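Local coordinates for protein pyruvate dehydrogenase complex, dihydrolipoamide acetyltransferase E2 component (PDB 2EQ9) that forms the E3-binding (peripheral subunit-binding) domain of a pyruvate dehydrogenase complex E2 component, whose whole chain probably carries lipoate and transfers acetyl groups, at residues V4-K9 with V30-V35. Residues are numbered along the deposited sequence; the frame is centred on the assembly and turned at random.
Sequences VPAARK and VRVEDV
The two short helices of the peripheral subunit-binding domain, 5-13 and 32-39, pack through their first turns, with Ala-7 at the centre of the contact. The backbones come close here: the CA atoms of Ala-7 and Val-32 are 4.3 Å apart. Alanine and valine side chains fill the contact. The methyl CB of Ala-7 meets CG2 of Val-35 at 3.6 Å. CB of Ala-7 also lies 3.6 Å from the carbonyl O of Val-30. CG1 of Val-30 adds a looser apolar touch.

Val-32 closes one side of the interface. Its CG1 is anti to the backbone N (chi1 164°), which leaves CG2 beside that N. CG2 of Val-32 presses on CB of Ala-6 at 3.4 Å, tighter than usual for two carbons. The same methyl covers the backbone between Ala-6 and Ala-7.

Val-4, the N-cap residue of helix 5-13, meets the residues just before helix 32-39. N of Val-4 makes a weak hydrogen bond of 3.3 Å to O of Val-30, with an N-H...O angle of 158°. Both its methyls lie near that oxygen. CG1 of Val-4 also lies 4.0 Å from NH2 of Arg-31, and the two side chains cross at about a right angle. The guanidinium itself is held by a hydrogen bond from NH2 to the backbone of another protein chain.

Arg-31 is the N-cap residue of helix 32-39. N of Arg-31 donates to OD2 of Asp-34 at 2.8 Å, on the anti side and 23° out of the carboxylate plane. Ser-24 OG bonds the same oxygen and ties the cap to the connecting loop.

The N-terminal end of helix 5-13 faces partner proteins: Ala-6 N hydrogen-bonds an acidic side chain of one other chain, and Arg-8 forms salt bridges with a second. Val-30 reaches Ile-18 and Val-21 of the connecting loop, while Val-35 continues onto Leu-10 and Ala-11 farther along helix 5-13.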
loop_
_atom_site.group_PDB
_atom_site.type_symbol
_atom_site.label_atom_id
_atom_site.label_comp_id
_atom_site.label_asym_id
_atom_site.label_seq_id
_atom_site.Cartn_x
_atom_site.Cartn_y
_atom_site.Cartn_z
ATOM N N VAL C 4 -8.659 7.201 -20.451
ATOM C CA VAL C 4 -7.480 6.989 -19.623
ATOM C C VAL C 4 -6.612 8.234 -19.755
ATOM O O VAL C 4 -6.665 8.922 -20.771
ATOM C CB VAL C 4 -6.689 5.746 -20.078
ATOM C CG1 VAL C 4 -7.633 4.558 -20.187
ATOM C CG2 VAL C 4 -5.997 6.011 -21.416
ATOM N N PRO C 5 -5.821 8.552 -18.720
ATOM C CA PRO C 5 -4.949 9.732 -18.740
ATOM C C PRO C 5 -4.069 9.848 -19.998
ATOM O O PRO C 5 -3.948 10.925 -20.578
ATOM C CB PRO C 5 -4.113 9.568 -17.470
ATOM C CG PRO C 5 -5.018 8.784 -16.556
ATOM C CD PRO C 5 -5.610 7.762 -17.494
ATOM N N ALA C 6 -3.452 8.747 -20.414
ATOM C CA ALA C 6 -2.591 8.775 -21.594
ATOM C C ALA C 6 -3.332 9.302 -22.826
ATOM O O ALA C 6 -2.770 10.059 -23.621
ATOM C CB ALA C 6 -2.034 7.375 -21.875
ATOM N N ALA C 7 -4.587 8.898 -22.984
ATOM C CA ALA C 7 -5.386 9.347 -24.119
ATOM C C ALA C 7 -5.753 10.830 -24.001
ATOM O O ALA C 7 -5.691 11.569 -24.988
ATOM C CB ALA C 7 -6.653 8.490 -24.241
ATOM N N ARG C 8 -6.125 11.267 -22.798
ATOM C CA ARG C 8 -6.499 12.667 -22.584
ATOM C C ARG C 8 -5.288 13.558 -22.848
ATOM O O ARG C 8 -5.407 14.649 -23.410
ATOM C CB ARG C 8 -6.997 12.890 -21.144
ATOM C CG ARG C 8 -7.958 11.810 -20.655
ATOM C CD ARG C 8 -8.784 12.242 -19.455
ATOM N NE ARG C 8 -8.006 12.584 -18.263
ATOM C CZ ARG C 8 -7.747 11.753 -17.257
ATOM N NH1 ARG C 8 -8.193 10.505 -17.283
ATOM N NH2 ARG C 8 -7.077 12.191 -16.194
ATOM N N LYS C 9 -4.121 13.071 -22.437
ATOM C CA LYS C 9 -2.876 13.798 -22.611
ATOM C C LYS C 9 -2.571 13.967 -24.096
ATOM O O LYS C 9 -2.281 15.072 -24.559
ATOM C CB LYS C 9 -1.743 13.043 -21.912
ATOM C CG LYS C 9 -0.557 13.912 -21.534
ATOM C CD LYS C 9 0.491 13.944 -22.627
ATOM C CE LYS C 9 1.285 12.645 -22.668
ATOM N NZ LYS C 9 2.275 12.661 -23.787
ATOM N N VAL C 30 -11.927 5.351 -23.933
ATOM C CA VAL C 30 -11.001 5.885 -24.927
ATOM C C VAL C 30 -9.546 5.570 -24.583
ATOM O O VAL C 30 -9.074 5.876 -23.485
ATOM C CB VAL C 30 -11.165 7.408 -25.058
ATOM C CG1 VAL C 30 -10.292 7.932 -26.183
ATOM C CG2 VAL C 30 -12.632 7.751 -25.299
ATOM N N ARG C 31 -8.843 4.957 -25.532
ATOM C CA ARG C 31 -7.440 4.595 -25.358
ATOM C C ARG C 31 -6.574 5.439 -26.278
ATOM O O ARG C 31 -7.077 6.057 -27.212
ATOM C CB ARG C 31 -7.222 3.123 -25.710
ATOM C CG ARG C 31 -8.038 2.154 -24.895
ATOM C CD ARG C 31 -7.534 2.067 -23.471
ATOM N NE ARG C 31 -8.218 0.999 -22.750
ATOM C CZ ARG C 31 -7.767 0.436 -21.634
ATOM N NH1 ARG C 31 -8.468 -0.533 -21.053
ATOM N NH2 ARG C 31 -6.617 0.830 -21.101
ATOM N N VAL C 32 -5.271 5.454 -26.010
ATOM C CA VAL C 32 -4.322 6.204 -26.832
ATOM C C VAL C 32 -4.482 5.825 -28.303
ATOM O O VAL C 32 -4.352 6.668 -29.190
ATOM C CB VAL C 32 -2.861 5.920 -26.397
ATOM C CG1 VAL C 32 -1.884 6.367 -27.484
ATOM C CG2 VAL C 32 -2.560 6.653 -25.106
ATOM N N GLU C 33 -4.771 4.553 -28.555
ATOM C CA GLU C 33 -4.950 4.074 -29.921
ATOM C C GLU C 33 -6.123 4.795 -30.574
ATOM O O GLU C 33 -6.007 5.287 -31.697
ATOM C CB GLU C 33 -5.199 2.562 -29.934
ATOM C CG GLU C 33 -4.174 1.754 -29.146
ATOM C CD GLU C 33 -4.479 1.723 -27.660
ATOM O OE1 GLU C 33 -5.395 0.974 -27.260
ATOM O OE2 GLU C 33 -3.809 2.455 -26.898
ATOM N N ASP C 34 -7.246 4.863 -29.863
ATOM C CA ASP C 34 -8.440 5.530 -30.375
ATOM C C ASP C 34 -8.178 6.996 -30.724
ATOM O O ASP C 34 -8.605 7.477 -31.772
ATOM C CB ASP C 34 -9.577 5.451 -29.353
ATOM C CG ASP C 34 -9.901 4.029 -28.953
ATOM O OD1 ASP C 34 -10.014 3.168 -29.854
ATOM O OD2 ASP C 34 -10.053 3.770 -27.740
ATOM N N VAL C 35 -7.481 7.706 -29.845
ATOM C CA VAL C 35 -7.189 9.109 -30.095
ATOM C C VAL C 35 -6.395 9.251 -31.391
ATOM O O VAL C 35 -6.662 10.139 -32.199
ATOM C CB VAL C 35 -6.392 9.732 -28.929
ATOM C CG1 VAL C 35 -6.121 11.201 -29.209
ATOM C CG2 VAL C 35 -7.174 9.588 -27.636
#